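Local coordinates for putative uncharacterized protein PH0242 (Pyrococcus horikoshii, PDB 3VU1), which belongs to the AglB oligosaccharyltransferase family and is represented here by its C-terminal globular domain, which carries a bound calcium ion, at residues A[69-77]-A[222-230]; A[89-97]-A[208-218]. All coordinates share one frame; numbering follows the deposited sequence.

Overall arrangement
From the N terminus, helix 60-69 leads into loop 69-77, the first half of contact 1, and strand 86-90 then runs into the 3-10 segment of 89-97, the first half of contact 2. The chain leaves to build the whole of a separate ten-stranded sheet and returns at 208-218, closing the 110-residue loop of contact 2. Immediately afterwards 222-230 closes the longer loop of contact 1, which therefore encloses contact 2. The two meet where R70 O accepts from N212 N at the start of helix 212-218. Together they bind the consecutive helices 212-218 and 228-235 to the calcium-binding loop and to the sheet containing strand 86-90.

Contact 1. Residues A[69-77]-A[222-230]; sequences ARDGNISEV and TSSYSEFAE. With CA (calcium ion), chain C.
D71 reaches from loop 69-77 into the turn at 223-225 that precedes helix 228-235. Its CG stands anti to the backbone N (chi1 -178°), which carries the carboxylate across the gap. CB passes beside Y225 CE2, and CG lies at the edge of the Y225 ring. At the tip, OD1 takes the N-H of S224 (S224 N to D71 OD1 2.9 Å, 148° at the hydrogen), while OD2 receives the hydroxyl of S223 (S223 OG to D71 OD2 2.7 Å). Both bonds use syn lone pairs. T210 adds a hydrogen bond to OD1 and K215 a salt bridge to OD2. S223 OG in turn accepts from Y225 N at 3.1 Å, an ST turn that holds the receiving loop in shape.

Next to this polar grip, F228 lays its ring against the backbone of G72: G72 CA sits 3.5 Å from the ring centroid, 4° off the normal, a CH-pi contact. Y225 CD2 also lies against G72 CA. G72 O accepts from both S75 N and S75 OG, the latter at 2.9 Å, and both donors come from the same face of its plane. At the ring's edge, F228 CE1 lies 3.6 Å from E76 OE2. E76 grips the calcium ion with both oxygens, OE1 at 2.6 Å and OE2 at 2.5 Å; A285, H319 and E322 complete the site, and G287 N also bonds OE1. The buried carboxylate of D71 is thus met by hydroxyl, amide and ammonium groups, which probably stabilise its negative charge, while F228 packs between that cluster and the metal ligand.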
loop_
_atom_site.group_PDB
_atom_site.type_symbol
_atom_site.label_atom_id
_atom_site.label_comp_id
_atom_site.label_asym_id
_atom_site.label_seq_id
_atom_site.Cartn_x
_atom_site.Cartn_y
_atom_site.Cartn_z
ATOM N N ALA A 69 6.234 5.124 -6.048
ATOM C CA ALA A 69 7.308 6.057 -6.356
ATOM C C ALA A 69 7.353 7.192 -5.340
ATOM O O ALA A 69 8.250 8.016 -5.367
ATOM C CB ALA A 69 7.140 6.619 -7.773
ATOM N N ARG A 70 6.385 7.268 -4.446
ATOM C CA ARG A 70 6.346 8.431 -3.584
ATOM C C ARG A 70 6.401 8.118 -2.122
ATOM O O ARG A 70 6.500 6.968 -1.725
ATOM C CB ARG A 70 5.134 9.282 -3.876
ATOM C CG ARG A 70 5.050 9.621 -5.320
ATOM C CD ARG A 70 5.955 10.773 -5.732
ATOM N NE ARG A 70 5.063 11.581 -6.556
ATOM C CZ ARG A 70 4.853 12.877 -6.424
ATOM N NH1 ARG A 70 5.564 13.578 -5.568
ATOM N NH2 ARG A 70 3.959 13.462 -7.217
ATOM N N ASP A 71 6.326 9.171 -1.326
ATOM C CA ASP A 71 6.638 9.112 0.076
ATOM C C ASP A 71 5.652 10.059 0.707
ATOM O O ASP A 71 5.170 10.976 0.045
ATOM C CB ASP A 71 8.064 9.621 0.276
ATOM C CG ASP A 71 8.517 9.565 1.728
ATOM O OD1 ASP A 71 9.478 10.320 2.063
ATOM O OD2 ASP A 71 7.918 8.778 2.512
ATOM N N GLY A 72 5.322 9.811 1.970
ATOM C CA GLY A 72 4.544 10.750 2.753
ATOM C C GLY A 72 3.117 10.899 2.313
ATOM O O GLY A 72 2.512 9.952 1.835
ATOM N N ASN A 73 2.580 12.103 2.476
ATOM C CA ASN A 73 1.143 12.330 2.314
ATOM C C ASN A 73 0.624 11.991 0.946
ATOM O O ASN A 73 -0.397 11.316 0.840
ATOM C CB ASN A 73 0.770 13.779 2.637
ATOM C CG ASN A 73 0.621 14.018 4.115
ATOM O OD1 ASN A 73 0.350 13.099 4.886
ATOM N ND2 ASN A 73 0.792 15.255 4.521
ATOM N N ILE A 74 1.325 12.466 -0.088
ATOM C CA ILE A 74 0.852 12.304 -1.437
ATOM C C ILE A 74 0.802 10.843 -1.866
ATOM O O ILE A 74 0.062 10.508 -2.799
ATOM C CB ILE A 74 1.665 13.124 -2.454
ATOM C CG1 ILE A 74 0.759 13.607 -3.589
ATOM C CG2 ILE A 74 2.848 12.341 -3.018
ATOM C CD1 ILE A 74 1.421 14.733 -4.346
ATOM N N SER A 75 1.567 9.982 -1.188
ATOM C CA SER A 75 1.637 8.575 -1.586
ATOM C C SER A 75 0.493 7.759 -0.996
ATOM O O SER A 75 0.367 6.553 -1.267
ATOM C CB SER A 75 2.979 7.983 -1.210
ATOM O OG SER A 75 2.970 7.602 0.151
ATOM N N GLU A 76 -0.349 8.427 -0.212
ATOM C CA GLU A 76 -1.437 7.751 0.491
ATOM C C GLU A 76 -2.667 7.580 -0.386
ATOM O O GLU A 76 -3.646 8.292 -0.326
ATOM C CB GLU A 76 -1.778 8.422 1.817
ATOM C CG GLU A 76 -0.807 8.082 2.942
ATOM C CD GLU A 76 -1.346 8.450 4.325
ATOM O OE1 GLU A 76 -2.574 8.279 4.576
ATOM O OE2 GLU A 76 -0.535 8.899 5.175
ATOM N N VAL A 77 -2.602 6.555 -1.178
ATOM C CA VAL A 77 -3.639 6.224 -2.089
ATOM C C VAL A 77 -4.756 5.415 -1.398
ATOM O O VAL A 77 -4.504 4.649 -0.463
ATOM C CB VAL A 77 -2.935 5.489 -3.230
ATOM C CG1 VAL A 77 -3.732 4.294 -3.719
ATOM C CG2 VAL A 77 -2.565 6.508 -4.291
ATOM N N THR A 222 13.379 4.557 5.733
ATOM C CA THR A 222 13.516 5.999 5.655
ATOM C C THR A 222 12.355 6.651 4.944
ATOM O O THR A 222 11.745 6.083 4.026
ATOM C CB THR A 222 14.768 6.450 4.901
ATOM O OG1 THR A 222 14.833 5.761 3.634
ATOM C CG2 THR A 222 16.020 6.239 5.764
ATOM N N SER A 223 12.117 7.883 5.369
ATOM C CA SER A 223 11.118 8.753 4.825
ATOM C C SER A 223 11.625 10.178 5.032
ATOM O O SER A 223 12.288 10.466 6.010
ATOM C CB SER A 223 9.816 8.525 5.571
ATOM O OG SER A 223 8.781 9.287 5.030
ATOM N N SER A 224 11.352 11.061 4.089
ATOM C CA SER A 224 11.546 12.482 4.329
ATOM C C SER A 224 10.595 12.993 5.431
ATOM O O SER A 224 10.763 14.094 5.936
ATOM C CB SER A 224 11.330 13.261 3.036
ATOM O OG SER A 224 12.154 12.733 2.000
ATOM N N TYR A 225 9.614 12.186 5.812
ATOM C CA TYR A 225 8.538 12.651 6.676
ATOM C C TYR A 225 8.595 11.903 7.990
ATOM O O TYR A 225 8.985 10.743 8.039
ATOM C CB TYR A 225 7.164 12.539 5.975
ATOM C CG TYR A 225 7.195 13.225 4.633
ATOM C CD1 TYR A 225 7.028 14.611 4.533
ATOM C CD2 TYR A 225 7.488 12.508 3.463
ATOM C CE1 TYR A 225 7.108 15.264 3.302
ATOM C CE2 TYR A 225 7.576 13.148 2.227
ATOM C CZ TYR A 225 7.381 14.529 2.151
ATOM O OH TYR A 225 7.452 15.174 0.930
ATOM N N SER A 226 8.239 12.591 9.059
ATOM C CA SER A 226 8.443 12.077 10.390
ATOM C C SER A 226 7.381 11.044 10.751
ATOM O O SER A 226 6.190 11.299 10.598
ATOM C CB SER A 226 8.428 13.235 11.374
ATOM O OG SER A 226 8.106 12.747 12.651
ATOM N N GLU A 227 7.818 9.872 11.216
ATOM C CA GLU A 227 6.901 8.779 11.582
ATOM C C GLU A 227 6.396 7.942 10.379
ATOM O O GLU A 227 5.842 6.856 10.570
ATOM C CB GLU A 227 5.699 9.334 12.371
ATOM C CG GLU A 227 6.039 9.968 13.712
ATOM C CD GLU A 227 5.929 8.973 14.836
ATOM O OE1 GLU A 227 4.789 8.754 15.304
ATOM O OE2 GLU A 227 6.965 8.396 15.250
ATOM N N PHE A 228 6.576 8.442 9.155
ATOM C CA PHE A 228 5.951 7.830 7.986
ATOM C C PHE A 228 6.356 6.368 7.672
ATOM O O PHE A 228 5.495 5.534 7.338
ATOM C CB PHE A 228 6.074 8.708 6.726
ATOM C CG PHE A 228 5.171 8.239 5.610
ATOM C CD1 PHE A 228 3.785 8.468 5.669
ATOM C CD2 PHE A 228 5.678 7.478 4.551
ATOM C CE1 PHE A 228 2.943 7.998 4.678
ATOM C CE2 PHE A 228 4.833 7.012 3.549
ATOM C CZ PHE A 228 3.470 7.275 3.613
ATOM N N ALA A 229 7.647 6.060 7.756
ATOM C CA ALA A 229 8.081 4.687 7.570
ATOM C C ALA A 229 7.432 3.766 8.609
ATOM O O ALA A 229 6.922 2.690 8.270
ATOM C CB ALA A 229 9.588 4.585 7.618
ATOM N N GLU A 230 7.416 4.202 9.865
ATOM C CA GLU A 230 6.875 3.379 10.945
ATOM C C GLU A 230 5.380 3.107 10.747
ATOM O O GLU A 230 4.902 1.998 11.026
ATOM C CB GLU A 230 7.147 4.031 12.301
ATOM C CG GLU A 230 7.833 3.104 13.296
ATOM C CD GLU A 230 7.559 3.468 14.759
ATOM O OE1 GLU A 230 7.383 2.523 15.583
ATOM O OE2 GLU A 230 7.503 4.691 15.086
HETATM CA CA CA C . -2.011 8.221 7.094
#

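Contact 2. Residues A[89-97]-A[208-218]; sequences IYLNDWAKF and VATSNFVKLAF
F213, in the first turn of helix 212-218, pushes its ring into the bend where strand 86-90 gives way to the 3-10 segment 91-96. The packing is tight here. Y90 O lies at the ring's edge, close to its plane and 3.5 Å from F213 CE2, while the same carbonyl accepts the backbone N-H of D93. F97 comes in beside F213: the rings are near parallel, with planes at 25°, but slid so far that they hardly overlap, and their centroids are 5.0 Å apart. F97 CE1 instead meets the CB and CD1 of F213. The F213 CG is anti to the backbone N (chi1 173°), directing the ring off the helix into this bend. V208 CB approaches the F97 edge, near the ring plane, 4.0 Å from F97 CE2. Beside them S211, the N-cap residue, bonds V208 O through both OG and N, closing the type I turn 208-211. Further along the helix, I89 sets CG2 against A217 CB at 4.0 Å and CG1 against L216 CB at 4.2 Å.

The other flank is more accessible to solvent, though L91 still packs closely, setting CG and both methyls against A217 O (CD1 to O 3.2 Å). L91 and F218 lie alongside each other, pointing opposite ways, with L91 CG 3.7 Å from F218 CE2; A217 CB covers one face of the F218 ring, over its centre. Only W94 is loose: it touches F213 mainly through its backbone N, and its indole turns away onto I125 and L127 of strand 125-130. No hydrogen bond crosses between the two segments; the direct contact is therefore van der Waals packing, of apolar side chains on each other and on backbone atoms.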
loop_
_atom_site.group_PDB
_atom_site.type_symbol
_atom_site.label_atom_id
_atom_site.label_comp_id
_atom_site.label_asym_id
_atom_site.label_seq_id
_atom_site.Cartn_x
_atom_site.Cartn_y
_atom_site.Cartn_z
ATOM N N ILE A 89 5.057 -7.077 -3.749
ATOM C CA ILE A 89 6.209 -6.260 -4.060
ATOM C C ILE A 89 7.268 -7.167 -4.645
ATOM O O ILE A 89 7.542 -8.258 -4.128
ATOM C CB ILE A 89 6.701 -5.522 -2.822
ATOM C CG1 ILE A 89 5.657 -4.476 -2.426
ATOM C CG2 ILE A 89 8.073 -4.916 -3.056
ATOM C CD1 ILE A 89 5.545 -3.262 -3.338
ATOM N N TYR A 90 7.839 -6.713 -5.746
ATOM C CA TYR A 90 8.747 -7.517 -6.523
ATOM C C TYR A 90 10.069 -6.777 -6.635
ATOM O O TYR A 90 10.159 -5.757 -7.318
ATOM C CB TYR A 90 8.113 -7.747 -7.898
ATOM C CG TYR A 90 8.860 -8.697 -8.810
ATOM C CD1 TYR A 90 9.584 -9.773 -8.286
ATOM C CD2 TYR A 90 8.818 -8.538 -10.200
ATOM C CE1 TYR A 90 10.260 -10.640 -9.111
ATOM C CE2 TYR A 90 9.486 -9.412 -11.038
ATOM C CZ TYR A 90 10.202 -10.463 -10.487
ATOM O OH TYR A 90 10.901 -11.340 -11.290
ATOM N N LEU A 91 11.108 -7.285 -5.978
ATOM C CA LEU A 91 12.409 -6.607 -6.007
ATOM C C LEU A 91 12.945 -6.287 -7.396
ATOM O O LEU A 91 13.663 -5.308 -7.579
ATOM C CB LEU A 91 13.439 -7.373 -5.202
ATOM C CG LEU A 91 13.417 -7.009 -3.709
ATOM C CD1 LEU A 91 12.136 -7.483 -3.017
ATOM C CD2 LEU A 91 14.641 -7.613 -3.058
ATOM N N ASN A 92 12.565 -7.073 -8.393
ATOM C CA ASN A 92 13.054 -6.840 -9.750
ATOM C C ASN A 92 12.425 -5.652 -10.442
ATOM O O ASN A 92 12.905 -5.238 -11.503
ATOM C CB ASN A 92 12.886 -8.095 -10.571
ATOM C CG ASN A 92 13.812 -9.195 -10.100
ATOM O OD1 ASN A 92 14.881 -8.901 -9.565
ATOM N ND2 ASN A 92 13.400 -10.471 -10.262
ATOM N N ASP A 93 11.391 -5.067 -9.834
ATOM C CA ASP A 93 10.806 -3.858 -10.414
ATOM C C ASP A 93 11.731 -2.635 -10.421
ATOM O O ASP A 93 11.413 -1.626 -11.066
ATOM C CB ASP A 93 9.401 -3.548 -9.881
ATOM C CG ASP A 93 8.344 -4.533 -10.410
ATOM O OD1 ASP A 93 8.440 -4.944 -11.610
ATOM O OD2 ASP A 93 7.430 -4.910 -9.623
ATOM N N TRP A 94 12.885 -2.719 -9.765
ATOM C CA TRP A 94 13.883 -1.661 -9.952
ATOM C C TRP A 94 14.058 -1.457 -11.447
ATOM O O TRP A 94 14.199 -0.322 -11.921
ATOM C CB TRP A 94 15.216 -1.970 -9.234
ATOM C CG TRP A 94 15.946 -3.136 -9.866
ATOM C CD1 TRP A 94 15.890 -4.490 -9.498
ATOM C CD2 TRP A 94 16.794 -3.106 -11.066
ATOM N NE1 TRP A 94 16.641 -5.259 -10.352
ATOM C CE2 TRP A 94 17.210 -4.502 -11.312
ATOM C CE3 TRP A 94 17.236 -2.101 -11.930
ATOM C CZ2 TRP A 94 18.036 -4.851 -12.377
ATOM C CZ3 TRP A 94 18.067 -2.467 -13.004
ATOM C CH2 TRP A 94 18.449 -3.819 -13.223
ATOM N N ALA A 95 13.999 -2.543 -12.218
ATOM C CA ALA A 95 14.229 -2.467 -13.677
ATOM C C ALA A 95 13.131 -1.678 -14.379
ATOM O O ALA A 95 13.363 -1.129 -15.433
ATOM C CB ALA A 95 14.345 -3.856 -14.298
ATOM N N LYS A 96 11.934 -1.642 -13.799
ATOM C CA LYS A 96 10.865 -0.843 -14.369
ATOM C C LYS A 96 10.714 0.517 -13.683
ATOM O O LYS A 96 9.752 1.256 -13.955
ATOM C CB LYS A 96 9.546 -1.615 -14.333
ATOM C CG LYS A 96 9.512 -2.715 -15.356
ATOM C CD LYS A 96 8.347 -3.657 -15.189
ATOM C CE LYS A 96 8.268 -4.449 -16.476
ATOM N NZ LYS A 96 6.955 -5.086 -16.698
ATOM N N PHE A 97 11.661 0.870 -12.815
ATOM C CA PHE A 97 11.391 1.997 -11.942
ATOM C C PHE A 97 11.307 3.386 -12.573
ATOM O O PHE A 97 10.608 4.235 -12.032
ATOM C CB PHE A 97 12.227 1.988 -10.661
ATOM C CG PHE A 97 11.458 2.504 -9.465
ATOM C CD1 PHE A 97 10.434 1.741 -8.896
ATOM C CD2 PHE A 97 11.718 3.757 -8.935
ATOM C CE1 PHE A 97 9.693 2.216 -7.827
ATOM C CE2 PHE A 97 11.003 4.220 -7.852
ATOM C CZ PHE A 97 9.985 3.457 -7.306
ATOM N N VAL A 208 13.424 9.869 -5.846
ATOM C CA VAL A 208 12.748 8.641 -5.481
ATOM C C VAL A 208 13.519 7.891 -4.402
ATOM O O VAL A 208 13.202 6.736 -4.107
ATOM C CB VAL A 208 12.489 7.718 -6.695
ATOM C CG1 VAL A 208 11.570 8.387 -7.692
ATOM C CG2 VAL A 208 13.794 7.304 -7.370
ATOM N N ALA A 209 14.490 8.566 -3.776
ATOM C CA ALA A 209 15.231 7.987 -2.635
ATOM C C ALA A 209 14.369 7.474 -1.483
ATOM O O ALA A 209 14.677 6.450 -0.906
ATOM C CB ALA A 209 16.249 8.966 -2.107
ATOM N N THR A 210 13.292 8.171 -1.139
ATOM C CA THR A 210 12.450 7.726 -0.026
ATOM C C THR A 210 11.101 7.150 -0.461
ATOM O O THR A 210 10.161 7.094 0.327
ATOM C CB THR A 210 12.236 8.846 1.010
ATOM O OG1 THR A 210 11.626 9.993 0.385
ATOM C CG2 THR A 210 13.582 9.245 1.652
ATOM N N SER A 211 11.017 6.716 -1.714
ATOM C CA SER A 211 9.793 6.142 -2.277
ATOM C C SER A 211 9.367 4.930 -1.470
ATOM O O SER A 211 10.215 4.211 -0.926
ATOM C CB SER A 211 10.050 5.710 -3.732
ATOM O OG SER A 211 11.096 4.735 -3.796
ATOM N N ASN A 212 8.065 4.674 -1.429
ATOM C CA ASN A 212 7.531 3.487 -0.793
ATOM C C ASN A 212 8.074 2.156 -1.337
ATOM O O ASN A 212 8.201 1.189 -0.586
ATOM C CB ASN A 212 6.021 3.508 -0.883
ATOM C CG ASN A 212 5.398 4.588 -0.010
ATOM O OD1 ASN A 212 5.956 4.985 1.005
ATOM N ND2 ASN A 212 4.243 5.089 -0.425
ATOM N N PHE A 213 8.372 2.078 -2.635
ATOM C CA PHE A 213 8.940 0.853 -3.174
ATOM C C PHE A 213 10.290 0.514 -2.519
ATOM O O PHE A 213 10.530 -0.625 -2.134
ATOM C CB PHE A 213 9.132 0.960 -4.674
ATOM C CG PHE A 213 9.880 -0.203 -5.273
ATOM C CD1 PHE A 213 11.170 -0.038 -5.771
ATOM C CD2 PHE A 213 9.306 -1.448 -5.350
ATOM C CE1 PHE A 213 11.875 -1.098 -6.337
ATOM C CE2 PHE A 213 9.998 -2.525 -5.920
ATOM C CZ PHE A 213 11.280 -2.355 -6.410
ATOM N N VAL A 214 11.166 1.512 -2.422
ATOM C CA VAL A 214 12.451 1.358 -1.774
ATOM C C VAL A 214 12.264 0.843 -0.342
ATOM O O VAL A 214 12.976 -0.067 0.070
ATOM C CB VAL A 214 13.226 2.691 -1.789
ATOM C CG1 VAL A 214 14.347 2.661 -0.778
ATOM C CG2 VAL A 214 13.793 2.977 -3.172
ATOM N N LYS A 215 11.292 1.394 0.398
ATOM C CA LYS A 215 11.018 0.955 1.761
ATOM C C LYS A 215 10.581 -0.496 1.806
ATOM O O LYS A 215 11.107 -1.269 2.592
ATOM C CB LYS A 215 9.916 1.786 2.437
ATOM C CG LYS A 215 10.136 3.281 2.622
ATOM C CD LYS A 215 8.939 3.842 3.413
ATOM C CE LYS A 215 8.896 5.364 3.439
ATOM N NZ LYS A 215 8.513 6.015 2.144
ATOM N N LEU A 216 9.595 -0.857 0.992
ATOM C CA LEU A 216 8.971 -2.173 1.080
ATOM C C LEU A 216 9.728 -3.272 0.337
ATOM O O LEU A 216 9.609 -4.438 0.699
ATOM C CB LEU A 216 7.527 -2.132 0.571
ATOM C CG LEU A 216 6.500 -1.234 1.295
ATOM C CD1 LEU A 216 5.218 -1.136 0.476
ATOM C CD2 LEU A 216 6.194 -1.681 2.720
ATOM N N ALA A 217 10.473 -2.912 -0.708
ATOM C CA ALA A 217 11.300 -3.884 -1.439
ATOM C C ALA A 217 12.550 -4.289 -0.644
ATOM O O ALA A 217 12.966 -5.443 -0.680
ATOM C CB ALA A 217 11.711 -3.337 -2.803
ATOM N N PHE A 218 13.137 -3.335 0.071
ATOM C CA PHE A 218 14.448 -3.533 0.623
ATOM C C PHE A 218 14.496 -3.327 2.118
ATOM O O PHE A 218 15.566 -3.190 2.655
ATOM C CB PHE A 218 15.429 -2.599 -0.074
ATOM C CG PHE A 218 15.344 -2.663 -1.576
ATOM C CD1 PHE A 218 14.981 -1.542 -2.316
ATOM C CD2 PHE A 218 15.598 -3.865 -2.261
ATOM C CE1 PHE A 218 14.877 -1.609 -3.712
ATOM C CE2 PHE A 218 15.501 -3.934 -3.655
ATOM C CZ PHE A 218 15.129 -2.807 -4.382
#